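Local coordinates for protein NADH dehydrogenase, putative (Plasmodium falciparum, PDB 5JWC) that probably oxidises NADH with a bound FAD and passes the electrons to ubiquinone, as a type II NADH dehydrogenase of the malaria parasite, at residues 74-79 with 204-209; 209-214 with 221-226. All coordinates share one frame; numbering follows the deposited sequence.

Both contacts use helix 198-218, and they follow one another along it, sharing Asp209. Their centres lie about 13 Å apart. They also touch, with Ser74 O 3.7 Å from Phe210 CD2. Contact 1 is buried and polar: two hydroxyls from segment 74-79 bond one carboxylate oxygen of the helix. Contact 2 lies farther from the chain's centre and is only partly buried. It is largely apolar, with a phenylalanine edge meeting two oxygens of the helix, and has no hydrogen bond between its segments. It joins the helix to the turn at 221-226. The same inhibitor molecule, of chain M, touches the helix in both: its quinolone end lies by Glu206 and its trifluoromethoxyphenyl end by Asn212.

Contact 1 (74-79 with 204-209); sequences SGTLSV and TAEFAD. With 4W0 (5-fluoro-3-methyl-2-{4-[4-(trifluoromethoxy)benzyl]phenyl}quinolin-4(1H)-one), chain M; 4W0 (5-fluoro-3-methyl-2-{4-[4-(trifluoromethoxy)benzyl]phenyl}quinolin-4(1H)-one), chain L.
Glu206 OE2 accepts two hydrogen bonds from segment 74-79, where helix 69-74 gives way to a loop. Ser74 OG donates one at 2.6 Å from OE2, on the anti side and 35° out of the carboxylate plane. Thr76 OG1 donates the other at 2.7 Å from OE2, on the syn side and 23° out of plane. Both hydroxyls come from the same face of the carboxylate. The Glu206 chain is bent about its CB-CG bond (chi2 -69°), which turns the carboxylate toward the loop. Ser74 CB lies against the helix, 3.6 Å from Glu206 O. Gly75, between the two hydroxyl residues, is the first to leave helical backbone angles and has positive phi. Thr76 OG1 is also bonded to Arg517.

The other carboxylate oxygen faces a bound inhibitor: Glu206 OE1 is 3.0 Å from C2 of the chain M quinolone. Asp209, one turn on, lies beside the linking phenyl ring, and its carboxylate is held by Tyr463 and the backbone of Asn466. A second inhibitor, chain L, meets the loop itself, with Leu77 O 3.1 Å from its C6. Two hydroxyl donors, one of them also bonded to Arg517, would be expected to stabilise a negative charge on Glu206 and fix the carboxylate that borders the chain M quinolone.

Contact 2 (209-214 with 221-226); sequences DFINKE and DIFNFI. With 4W0 (5-fluoro-3-methyl-2-{4-[4-(trifluoromethoxy)benzyl]phenyl}quinolin-4(1H)-one), chain M.
Ile211 meets both Phe223 and Ile226, and these three residues bury most of the surface here. The Phe223 ring comes edge-on to helix 198-218. Its CE1 is 3.3 Å from the backbone Ile211 O, which lies near the ring plane. The same ring carbon packs on the branch methyl of Ile211, with CG2 to CE1 at 3.8 Å. CG of Phe223 stands opposite its backbone N (chi1 169°), and this carries the ring across to the helix.

Ile226 supplies the second apolar touch. Its CG2 lies 3.6 Å from CD1 of Ile211 and 3.9 Å from CG2 of Ile211, so one methyl meets both branches of the neighbouring isoleucine. A type I beta turn from Phe223 to Ile226, closed by the bond from Ile226 N to Phe223 O, brings both residues to the helix. The turn lies in the beta-alpha-beta crossover from strand 190-194 through helix 198-218 to the parallel strand 227-232, consistent with a Rossmann-type dinucleotide-binding domain of this oxidoreductase family. Phe168 of helix 158-174 also packs on Ile211.

Asn212 extends the contact at the ring edge. Its OD1 is 3.6 Å from CZ of Phe223, and the amide plane is turned 51° from the ring. The CB of Asn212 instead meets the chain M inhibitor, 3.5 Å from C19 of its trifluoromethoxyphenyl ring. The helix has a wider pi-type turn at 211-214. Within it, the extended side chain of Lys213 runs past the benzyl carbon of the inhibitor, with CD 3.3 Å from C16.

Contact 1 (74-79 with 204-209)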
ATOM      1  N   SER A  74       3.477  12.621   0.176  1.00 34.10           N
ATOM      2  CA  SER A  74       4.354  12.882  -0.966  1.00 35.72           C
ATOM      3  C   SER A  74       5.134  11.637  -1.337  1.00 35.81           C
ATOM      4  O   SER A  74       5.771  11.584  -2.389  1.00 32.69           O
ATOM      5  CB  SER A  74       5.344  13.993  -0.640  1.00 36.05           C
ATOM      6  OG  SER A  74       6.091  13.610   0.504  1.00 38.37           O
ATOM      7  N   GLY A  75       5.128  10.671  -0.424  1.00 32.42           N
ATOM      8  CA  GLY A  75       5.898   9.451  -0.576  1.00 32.23           C
ATOM      9  C   GLY A  75       7.319   9.543  -0.044  1.00 34.48           C
ATOM     10  O   GLY A  75       8.144   8.687  -0.338  1.00 31.37           O
ATOM     11  N   THR A  76       7.618  10.572   0.745  1.00 28.73           N
ATOM     12  CA  THR A  76       8.948  10.685   1.351  1.00 31.26           C
ATOM     13  C   THR A  76       9.243   9.517   2.314  1.00 35.03           C
ATOM     14  O   THR A  76      10.378   9.047   2.411  1.00 37.31           O
ATOM     15  CB  THR A  76       9.108  12.037   2.105  1.00 38.03           C
ATOM     16  OG1 THR A  76       9.157  13.114   1.161  1.00 37.58           O
ATOM     17  CG2 THR A  76      10.386  12.060   2.931  1.00 37.49           C
ATOM     18  N   LEU A  77       8.225   9.066   3.040  1.00 29.54           N
ATOM     19  CA  LEU A  77       8.359   7.901   3.909  1.00 29.40           C
ATOM     20  C   LEU A  77       7.228   6.928   3.586  1.00 29.52           C
ATOM     21  O   LEU A  77       6.225   7.334   3.018  1.00 31.55           O
ATOM     22  CB  LEU A  77       8.303   8.308   5.378  1.00 29.19           C
ATOM     23  CG  LEU A  77       9.398   9.248   5.864  1.00 30.34           C
ATOM     24  CD1 LEU A  77       9.091   9.671   7.303  1.00 30.99           C
ATOM     25  CD2 LEU A  77      10.745   8.564   5.784  1.00 31.27           C
ATOM     26  N   SER A  78       7.376   5.663   3.964  1.00 27.73           N
ATOM     27  CA  SER A  78       6.363   4.653   3.667  1.00 31.17           C
ATOM     28  C   SER A  78       5.515   4.282   4.892  1.00 31.22           C
ATOM     29  O   SER A  78       5.783   4.704   6.027  1.00 28.50           O
ATOM     30  CB  SER A  78       7.022   3.388   3.113  1.00 32.66           C
ATOM     31  OG  SER A  78       7.891   2.819   4.081  1.00 36.22           O
ATOM     32  N   VAL A  79       4.483   3.481   4.652  1.00 27.74           N
ATOM     33  CA  VAL A  79       3.578   3.093   5.706  1.00 24.93           C
ATOM     34  C   VAL A  79       4.283   2.311   6.816  1.00 29.31           C
ATOM     35  O   VAL A  79       3.889   2.407   7.974  1.00 26.64           O
ATOM     36  CB  VAL A  79       2.397   2.287   5.130  1.00 28.52           C
ATOM     37  CG1 VAL A  79       1.537   1.672   6.239  1.00 31.66           C
ATOM     38  CG2 VAL A  79       1.542   3.209   4.291  1.00 27.40           C
ATOM     39  N   THR A 204       1.977  20.978   2.531  1.00 27.53           N
ATOM     40  CA  THR A 204       2.307  21.896   1.444  1.00 27.68           C
ATOM     41  C   THR A 204       3.790  21.765   1.053  1.00 27.88           C
ATOM     42  O   THR A 204       4.124  21.682  -0.125  1.00 29.12           O
ATOM     43  CB  THR A 204       1.969  23.373   1.843  1.00 29.08           C
ATOM     44  OG1 THR A 204       0.574  23.479   2.163  1.00 26.22           O
ATOM     45  CG2 THR A 204       2.287  24.341   0.707  1.00 28.36           C
ATOM     46  N   ALA A 205       4.673  21.747   2.047  1.00 29.03           N
ATOM     47  CA  ALA A 205       6.117  21.658   1.813  1.00 27.33           C
ATOM     48  C   ALA A 205       6.493  20.353   1.094  1.00 29.52           C
ATOM     49  O   ALA A 205       7.332  20.340   0.197  1.00 28.04           O
ATOM     50  CB  ALA A 205       6.881  21.768   3.159  1.00 24.39           C
ATOM     51  N   GLU A 206       5.874  19.256   1.518  1.00 28.01           N
ATOM     52  CA  GLU A 206       6.164  17.940   0.949  1.00 29.90           C
ATOM     53  C   GLU A 206       5.742  17.849  -0.508  1.00 28.85           C
ATOM     54  O   GLU A 206       6.486  17.328  -1.337  1.00 30.89           O
ATOM     55  CB  GLU A 206       5.463  16.854   1.769  1.00 29.69           C
ATOM     56  CG  GLU A 206       6.190  16.535   3.080  1.00 32.38           C
ATOM     57  CD  GLU A 206       7.524  15.845   2.829  1.00 38.23           C
ATOM     58  OE1 GLU A 206       8.395  15.886   3.724  1.00 42.46           O
ATOM     59  OE2 GLU A 206       7.695  15.248   1.737  1.00 39.73           O
ATOM     60  N   PHE A 207       4.546  18.342  -0.812  1.00 24.73           N
ATOM     61  CA  PHE A 207       4.116  18.448  -2.199  1.00 30.24           C
ATOM     62  C   PHE A 207       4.998  19.379  -3.021  1.00 31.62           C
ATOM     63  O   PHE A 207       5.290  19.068  -4.174  1.00 30.03           O
ATOM     64  CB  PHE A 207       2.659  18.891  -2.283  1.00 28.50           C
ATOM     65  CG  PHE A 207       1.708  17.736  -2.239  1.00 37.72           C
ATOM     66  CD1 PHE A 207       1.759  16.762  -3.223  1.00 39.90           C
ATOM     67  CD2 PHE A 207       0.813  17.583  -1.189  1.00 33.99           C
ATOM     68  CE1 PHE A 207       0.894  15.661  -3.189  1.00 44.59           C
ATOM     69  CE2 PHE A 207      -0.044  16.508  -1.145  1.00 37.19           C
ATOM     70  CZ  PHE A 207      -0.012  15.540  -2.150  1.00 40.82           C
ATOM     71  N   ALA A 208       5.438  20.497  -2.437  1.00 30.20           N
ATOM     72  CA  ALA A 208       6.305  21.415  -3.176  1.00 31.17           C
ATOM     73  C   ALA A 208       7.603  20.721  -3.560  1.00 30.29           C
ATOM     74  O   ALA A 208       8.069  20.869  -4.693  1.00 30.79           O
ATOM     75  CB  ALA A 208       6.595  22.694  -2.356  1.00 33.12           C
ATOM     76  N   ASP A 209       8.179  19.955  -2.632  1.00 29.76           N
ATOM     77  CA  ASP A 209       9.400  19.200  -2.923  1.00 31.89           C
ATOM     78  C   ASP A 209       9.160  18.142  -4.009  1.00 33.00           C
ATOM     79  O   ASP A 209       9.925  18.032  -4.967  1.00 33.23           O
ATOM     80  CB  ASP A 209       9.940  18.506  -1.680  1.00 29.63           C
ATOM     81  CG  ASP A 209      10.507  19.477  -0.640  1.00 36.39           C
ATOM     82  OD1 ASP A 209      10.673  20.689  -0.921  1.00 34.42           O
ATOM     83  OD2 ASP A 209      10.791  18.998   0.476  1.00 34.52           O
TER
HETATM   84  C1  4W0 M 611      11.144  15.583   5.842  1.00 42.38           C
HETATM   85  C2  4W0 M 611      11.259  15.865   4.471  1.00 45.85           C
HETATM   86  C3  4W0 M 611      12.527  15.993   3.880  1.00 44.24           C
HETATM   87  C4  4W0 M 611      13.698  15.848   4.646  1.00 44.64           C
HETATM   88  C5  4W0 M 611      13.585  15.565   6.014  1.00 45.01           C
HETATM   89  C6  4W0 M 611      12.324  15.430   6.613  1.00 41.15           C
HETATM   90  O1  4W0 M 611      14.268  22.842  -6.131  1.00 72.17           O
HETATM   91  C7  4W0 M 611      15.050  15.985   4.000  1.00 51.25           C
HETATM   92  C8  4W0 M 611      15.149  16.291   2.582  1.00 52.67           C
HETATM   93  C9  4W0 M 611      13.909  16.441   1.789  1.00 43.26           C
HETATM   94  C10 4W0 M 611      13.866  16.789   0.317  1.00 43.97           C
HETATM   95  C11 4W0 M 611      14.381  18.006  -0.132  1.00 45.23           C
HETATM   96  C12 4W0 M 611      14.309  18.364  -1.474  1.00 43.97           C
HETATM   97  C13 4W0 M 611      13.685  17.491  -2.337  1.00 40.83           C
HETATM   98  C14 4W0 M 611      13.149  16.312  -1.900  1.00 38.84           C
HETATM   99  C15 4W0 M 611      13.220  15.954  -0.571  1.00 49.86           C
HETATM  100  O2  4W0 M 611      16.062  15.851   4.653  1.00 53.58           O
HETATM  101  N   4W0 M 611      12.628  16.301   2.430  1.00 45.34           N
HETATM  102  C16 4W0 M 611      13.523  17.721  -3.810  1.00 48.43           C
HETATM  103  C17 4W0 M 611      13.704  19.100  -4.382  1.00 53.22           C
HETATM  104  C18 4W0 M 611      12.978  20.179  -3.897  1.00 55.48           C
HETATM  105  C19 4W0 M 611      13.171  21.433  -4.475  1.00 60.22           C
HETATM  106  C20 4W0 M 611      14.061  21.577  -5.546  1.00 64.38           C
HETATM  107  C21 4W0 M 611      14.774  20.488  -6.033  1.00 55.44           C
HETATM  108  C22 4W0 M 611      14.586  19.248  -5.453  1.00 53.62           C
HETATM  109  C23 4W0 M 611      16.517  16.424   1.954  1.00 52.46           C
HETATM  110  F1  4W0 M 611      14.691  15.419   6.746  1.00 47.98           F
HETATM  111  C24 4W0 M 611      15.235  23.655  -5.511  1.00 79.06           C
HETATM  112  F2  4W0 M 611      14.799  23.962  -4.286  1.00 80.96           F
HETATM  113  F3  4W0 M 611      15.388  24.787  -6.219  1.00 86.94           F
HETATM  114  F4  4W0 M 611      16.392  22.981  -5.445  1.00 75.16           F
HETATM  115  C1  4W0 L 610       3.622   6.550   0.375  1.00 31.37           C
HETATM  116  C2  4W0 L 610       2.753   5.685  -0.302  1.00 32.66           C
HETATM  117  C3  4W0 L 610       3.298   4.570  -0.972  1.00 30.17           C
HETATM  118  C4  4W0 L 610       4.681   4.290  -0.965  1.00 31.95           C
HETATM  119  C5  4W0 L 610       5.532   5.161  -0.283  1.00 30.24           C
HETATM  120  C6  4W0 L 610       5.014   6.273   0.390  1.00 33.61           C
HETATM  121  O1  4W0 L 610      -4.627  -0.747  -8.568  1.00 52.18           O
HETATM  122  C7  4W0 L 610       5.237   3.085  -1.679  1.00 36.51           C
HETATM  123  C8  4W0 L 610       4.326   2.196  -2.376  1.00 35.69           C
HETATM  124  C9  4W0 L 610       2.883   2.530  -2.365  1.00 31.22           C
HETATM  125  C10 4W0 L 610       1.821   1.679  -2.968  1.00 33.78           C
HETATM  126  C11 4W0 L 610       1.755   0.405  -2.411  1.00 39.42           C
HETATM  127  C12 4W0 L 610       0.813  -0.492  -2.845  1.00 33.81           C
HETATM  128  C13 4W0 L 610      -0.081  -0.081  -3.799  1.00 39.77           C
HETATM  129  C14 4W0 L 610      -0.065   1.201  -4.337  1.00 34.69           C
HETATM  130  C15 4W0 L 610       0.902   2.098  -3.904  1.00 32.36           C
HETATM  131  O2  4W0 L 610       6.427   2.841  -1.694  1.00 33.86           O
HETATM  132  N   4W0 L 610       2.378   3.670  -1.665  1.00 29.92           N
HETATM  133  C16 4W0 L 610      -1.084  -1.134  -4.158  1.00 32.86           C
HETATM  134  C17 4W0 L 610      -1.977  -0.996  -5.348  1.00 39.33           C
HETATM  135  C18 4W0 L 610      -1.461  -0.910  -6.631  1.00 37.45           C
HETATM  136  C19 4W0 L 610      -2.340  -0.831  -7.705  1.00 41.70           C
HETATM  137  C20 4W0 L 610      -3.715  -0.839  -7.487  1.00 44.14           C
HETATM  138  C21 4W0 L 610      -4.211  -0.939  -6.192  1.00 41.55           C
HETATM  139  C22 4W0 L 610      -3.342  -1.022  -5.119  1.00 37.06           C
HETATM  140  C23 4W0 L 610       4.900   0.983  -3.081  1.00 35.55           C
HETATM  141  F1  4W0 L 610       6.836   4.919  -0.268  1.00 38.35           F
HETATM  142  C24 4W0 L 610      -4.706   0.456  -9.326  1.00 60.49           C
HETATM  143  F2  4W0 L 610      -4.513   1.500  -8.508  1.00 49.10           F
HETATM  144  F3  4W0 L 610      -5.896   0.566  -9.964  1.00 61.39           F
HETATM  145  F4  4W0 L 610      -3.764   0.432 -10.284  1.00 59.20           F

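Contact 2 (209-214 with 221-226)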
ATOM      1  N   ASP A 209       8.179  19.955  -2.632  1.00 29.76           N
ATOM      2  CA  ASP A 209       9.400  19.200  -2.923  1.00 31.89           C
ATOM      3  C   ASP A 209       9.160  18.142  -4.009  1.00 33.00           C
ATOM      4  O   ASP A 209       9.925  18.032  -4.967  1.00 33.23           O
ATOM      5  CB  ASP A 209       9.940  18.506  -1.680  1.00 29.63           C
ATOM      6  CG  ASP A 209      10.507  19.477  -0.640  1.00 36.39           C
ATOM      7  OD1 ASP A 209      10.673  20.689  -0.921  1.00 34.42           O
ATOM      8  OD2 ASP A 209      10.791  18.998   0.476  1.00 34.52           O
ATOM      9  N   PHE A 210       8.102  17.360  -3.832  1.00 30.12           N
ATOM     10  CA  PHE A 210       7.724  16.325  -4.797  1.00 31.92           C
ATOM     11  C   PHE A 210       7.577  16.940  -6.215  1.00 30.59           C
ATOM     12  O   PHE A 210       8.176  16.461  -7.190  1.00 30.13           O
ATOM     13  CB  PHE A 210       6.425  15.653  -4.330  1.00 27.50           C
ATOM     14  CG  PHE A 210       6.071  14.395  -5.077  1.00 29.55           C
ATOM     15  CD1 PHE A 210       7.037  13.661  -5.734  1.00 32.71           C
ATOM     16  CD2 PHE A 210       4.762  13.943  -5.110  1.00 34.09           C
ATOM     17  CE1 PHE A 210       6.708  12.489  -6.425  1.00 33.48           C
ATOM     18  CE2 PHE A 210       4.427  12.781  -5.806  1.00 37.53           C
ATOM     19  CZ  PHE A 210       5.411  12.057  -6.465  1.00 32.49           C
ATOM     20  N   ILE A 211       6.792  18.008  -6.305  1.00 28.34           N
ATOM     21  CA  ILE A 211       6.560  18.735  -7.554  1.00 30.56           C
ATOM     22  C   ILE A 211       7.858  19.257  -8.193  1.00 34.13           C
ATOM     23  O   ILE A 211       8.085  19.088  -9.407  1.00 30.83           O
ATOM     24  CB  ILE A 211       5.561  19.893  -7.307  1.00 32.82           C
ATOM     25  CG1 ILE A 211       4.179  19.296  -7.010  1.00 31.47           C
ATOM     26  CG2 ILE A 211       5.461  20.829  -8.508  1.00 31.17           C
ATOM     27  CD1 ILE A 211       3.192  20.254  -6.364  1.00 30.03           C
ATOM     28  N   ASN A 212       8.721  19.848  -7.370  1.00 32.48           N
ATOM     29  CA  ASN A 212       9.987  20.384  -7.849  1.00 32.72           C
ATOM     30  C   ASN A 212      11.032  19.341  -8.193  1.00 35.57           C
ATOM     31  O   ASN A 212      12.008  19.655  -8.855  1.00 31.37           O
ATOM     32  CB  ASN A 212      10.577  21.342  -6.818  1.00 36.88           C
ATOM     33  CG  ASN A 212       9.963  22.716  -6.903  1.00 38.08           C
ATOM     34  OD1 ASN A 212       9.623  23.176  -7.989  1.00 44.63           O
ATOM     35  ND2 ASN A 212       9.796  23.372  -5.764  1.00 42.21           N
ATOM     36  N   LYS A 213      10.862  18.112  -7.720  1.00 32.31           N
ATOM     37  CA  LYS A 213      11.869  17.100  -8.013  1.00 32.87           C
ATOM     38  C   LYS A 213      11.353  16.007  -8.956  1.00 35.58           C
ATOM     39  O   LYS A 213      11.509  16.114 -10.165  1.00 34.90           O
ATOM     40  CB  LYS A 213      12.392  16.470  -6.729  1.00 33.95           C
ATOM     41  CG  LYS A 213      13.657  15.643  -6.951  1.00 36.58           C
ATOM     42  CD  LYS A 213      14.152  15.011  -5.673  1.00 41.47           C
ATOM     43  CE  LYS A 213      15.564  14.462  -5.835  1.00 48.62           C
ATOM     44  NZ  LYS A 213      16.071  13.882  -4.555  1.00 57.15           N
ATOM     45  N   GLU A 214      10.737  14.964  -8.406  1.00 32.81           N
ATOM     46  CA  GLU A 214      10.344  13.816  -9.216  1.00 32.69           C
ATOM     47  C   GLU A 214       9.286  14.171 -10.258  1.00 32.63           C
ATOM     48  O   GLU A 214       9.351  13.692 -11.385  1.00 33.43           O
ATOM     49  CB  GLU A 214       9.839  12.672  -8.323  1.00 33.57           C
ATOM     50  CG  GLU A 214      10.939  12.025  -7.457  1.00 32.48           C
ATOM     51  CD  GLU A 214      11.132  12.710  -6.109  1.00 36.56           C
ATOM     52  OE1 GLU A 214      10.520  13.784  -5.868  1.00 34.13           O
ATOM     53  OE2 GLU A 214      11.899  12.158  -5.285  1.00 35.57           O
ATOM     54  N   ASP A 221       6.259  18.263 -19.229  1.00 43.85           N
ATOM     55  CA  ASP A 221       5.351  19.031 -20.088  1.00 47.56           C
ATOM     56  C   ASP A 221       4.194  19.709 -19.355  1.00 47.47           C
ATOM     57  O   ASP A 221       3.577  20.614 -19.907  1.00 41.68           O
ATOM     58  CB  ASP A 221       4.782  18.132 -21.190  1.00 50.52           C
ATOM     59  CG  ASP A 221       5.804  17.833 -22.286  1.00 64.66           C
ATOM     60  OD1 ASP A 221       5.683  16.772 -22.948  1.00 73.04           O
ATOM     61  OD2 ASP A 221       6.728  18.660 -22.483  1.00 66.05           O
ATOM     62  N   ILE A 222       3.882  19.271 -18.134  1.00 39.87           N
ATOM     63  CA  ILE A 222       2.793  19.895 -17.387  1.00 34.92           C
ATOM     64  C   ILE A 222       3.285  20.555 -16.107  1.00 35.49           C
ATOM     65  O   ILE A 222       2.491  21.137 -15.375  1.00 37.61           O
ATOM     66  CB  ILE A 222       1.665  18.893 -17.025  1.00 38.64           C
ATOM     67  CG1 ILE A 222       2.199  17.754 -16.148  1.00 37.60           C
ATOM     68  CG2 ILE A 222       0.977  18.349 -18.286  1.00 39.66           C
ATOM     69  CD1 ILE A 222       1.095  16.814 -15.656  1.00 34.35           C
ATOM     70  N   PHE A 223       4.590  20.477 -15.849  1.00 36.45           N
ATOM     71  CA  PHE A 223       5.164  21.014 -14.622  1.00 34.26           C
ATOM     72  C   PHE A 223       4.752  22.456 -14.405  1.00 42.35           C
ATOM     73  O   PHE A 223       4.361  22.840 -13.298  1.00 35.64           O
ATOM     74  CB  PHE A 223       6.686  20.921 -14.632  1.00 33.93           C
ATOM     75  CG  PHE A 223       7.338  21.687 -13.508  1.00 37.12           C
ATOM     76  CD1 PHE A 223       7.342  21.182 -12.215  1.00 33.89           C
ATOM     77  CD2 PHE A 223       7.928  22.928 -13.740  1.00 39.61           C
ATOM     78  CE1 PHE A 223       7.930  21.896 -11.169  1.00 35.17           C
ATOM     79  CE2 PHE A 223       8.514  23.650 -12.703  1.00 39.46           C
ATOM     80  CZ  PHE A 223       8.518  23.128 -11.413  1.00 37.75           C
ATOM     81  N   ASN A 224       4.815  23.238 -15.481  1.00 40.22           N
ATOM     82  CA  ASN A 224       4.574  24.675 -15.431  1.00 41.07           C
ATOM     83  C   ASN A 224       3.138  25.043 -15.103  1.00 41.24           C
ATOM     84  O   ASN A 224       2.870  26.174 -14.726  1.00 40.82           O
ATOM     85  CB  ASN A 224       4.952  25.318 -16.770  1.00 41.80           C
ATOM     86  CG  ASN A 224       6.452  25.407 -16.974  1.00 54.86           C
ATOM     87  OD1 ASN A 224       7.214  25.709 -16.040  1.00 55.43           O
ATOM     88  ND2 ASN A 224       6.891  25.149 -18.205  1.00 61.55           N
ATOM     89  N   PHE A 225       2.215  24.095 -15.242  1.00 36.34           N
ATOM     90  CA  PHE A 225       0.812  24.362 -14.918  1.00 34.66           C
ATOM     91  C   PHE A 225       0.433  24.053 -13.471  1.00 33.70           C
ATOM     92  O   PHE A 225      -0.685  24.323 -13.052  1.00 37.58           O
ATOM     93  CB  PHE A 225      -0.089  23.571 -15.860  1.00 34.62           C
ATOM     94  CG  PHE A 225       0.208  23.821 -17.305  1.00 43.90           C
ATOM     95  CD1 PHE A 225       0.414  25.117 -17.754  1.00 45.29           C
ATOM     96  CD2 PHE A 225       0.306  22.774 -18.210  1.00 45.32           C
ATOM     97  CE1 PHE A 225       0.691  25.373 -19.087  1.00 48.83           C
ATOM     98  CE2 PHE A 225       0.585  23.025 -19.548  1.00 47.77           C
ATOM     99  CZ  PHE A 225       0.778  24.323 -19.984  1.00 46.20           C
ATOM    100  N   ILE A 226       1.357  23.471 -12.722  1.00 33.57           N
ATOM    101  CA  ILE A 226       1.083  23.070 -11.346  1.00 34.83           C
ATOM    102  C   ILE A 226       1.222  24.250 -10.389  1.00 35.79           C
ATOM    103  O   ILE A 226       2.183  25.010 -10.479  1.00 36.24           O
ATOM    104  CB  ILE A 226       2.025  21.942 -10.898  1.00 37.05           C
ATOM    105  CG1 ILE A 226       1.883  20.734 -11.838  1.00 32.91           C
ATOM    106  CG2 ILE A 226       1.729  21.551  -9.433  1.00 30.21           C
ATOM    107  CD1 ILE A 226       2.894  19.657 -11.599  1.00 33.66           C
TER
HETATM  108  C1  4W0 M 611      11.144  15.583   5.842  1.00 42.38           C
HETATM  109  C2  4W0 M 611      11.259  15.865   4.471  1.00 45.85           C
HETATM  110  C3  4W0 M 611      12.527  15.993   3.880  1.00 44.24           C
HETATM  111  C4  4W0 M 611      13.698  15.848   4.646  1.00 44.64           C
HETATM  112  C5  4W0 M 611      13.585  15.565   6.014  1.00 45.01           C
HETATM  113  C6  4W0 M 611      12.324  15.430   6.613  1.00 41.15           C
HETATM  114  O1  4W0 M 611      14.268  22.842  -6.131  1.00 72.17           O
HETATM  115  C7  4W0 M 611      15.050  15.985   4.000  1.00 51.25           C
HETATM  116  C8  4W0 M 611      15.149  16.291   2.582  1.00 52.67           C
HETATM  117  C9  4W0 M 611      13.909  16.441   1.789  1.00 43.26           C
HETATM  118  C10 4W0 M 611      13.866  16.789   0.317  1.00 43.97           C
HETATM  119  C11 4W0 M 611      14.381  18.006  -0.132  1.00 45.23           C
HETATM  120  C12 4W0 M 611      14.309  18.364  -1.474  1.00 43.97           C
HETATM  121  C13 4W0 M 611      13.685  17.491  -2.337  1.00 40.83           C
HETATM  122  C14 4W0 M 611      13.149  16.312  -1.900  1.00 38.84           C
HETATM  123  C15 4W0 M 611      13.220  15.954  -0.571  1.00 49.86           C
HETATM  124  O2  4W0 M 611      16.062  15.851   4.653  1.00 53.58           O
HETATM  125  N   4W0 M 611      12.628  16.301   2.430  1.00 45.34           N
HETATM  126  C16 4W0 M 611      13.523  17.721  -3.810  1.00 48.43           C
HETATM  127  C17 4W0 M 611      13.704  19.100  -4.382  1.00 53.22           C
HETATM  128  C18 4W0 M 611      12.978  20.179  -3.897  1.00 55.48           C
HETATM  129  C19 4W0 M 611      13.171  21.433  -4.475  1.00 60.22           C
HETATM  130  C20 4W0 M 611      14.061  21.577  -5.546  1.00 64.38           C
HETATM  131  C21 4W0 M 611      14.774  20.488  -6.033  1.00 55.44           C
HETATM  132  C22 4W0 M 611      14.586  19.248  -5.453  1.00 53.62           C
HETATM  133  C23 4W0 M 611      16.517  16.424   1.954  1.00 52.46           C
HETATM  134  F1  4W0 M 611      14.691  15.419   6.746  1.00 47.98           F
HETATM  135  C24 4W0 M 611      15.235  23.655  -5.511  1.00 79.06           C
HETATM  136  F2  4W0 M 611      14.799  23.962  -4.286  1.00 80.96           F
HETATM  137  F3  4W0 M 611      15.388  24.787  -6.219  1.00 86.94           F
HETATM  138  F4  4W0 M 611      16.392  22.981  -5.445  1.00 75.16           F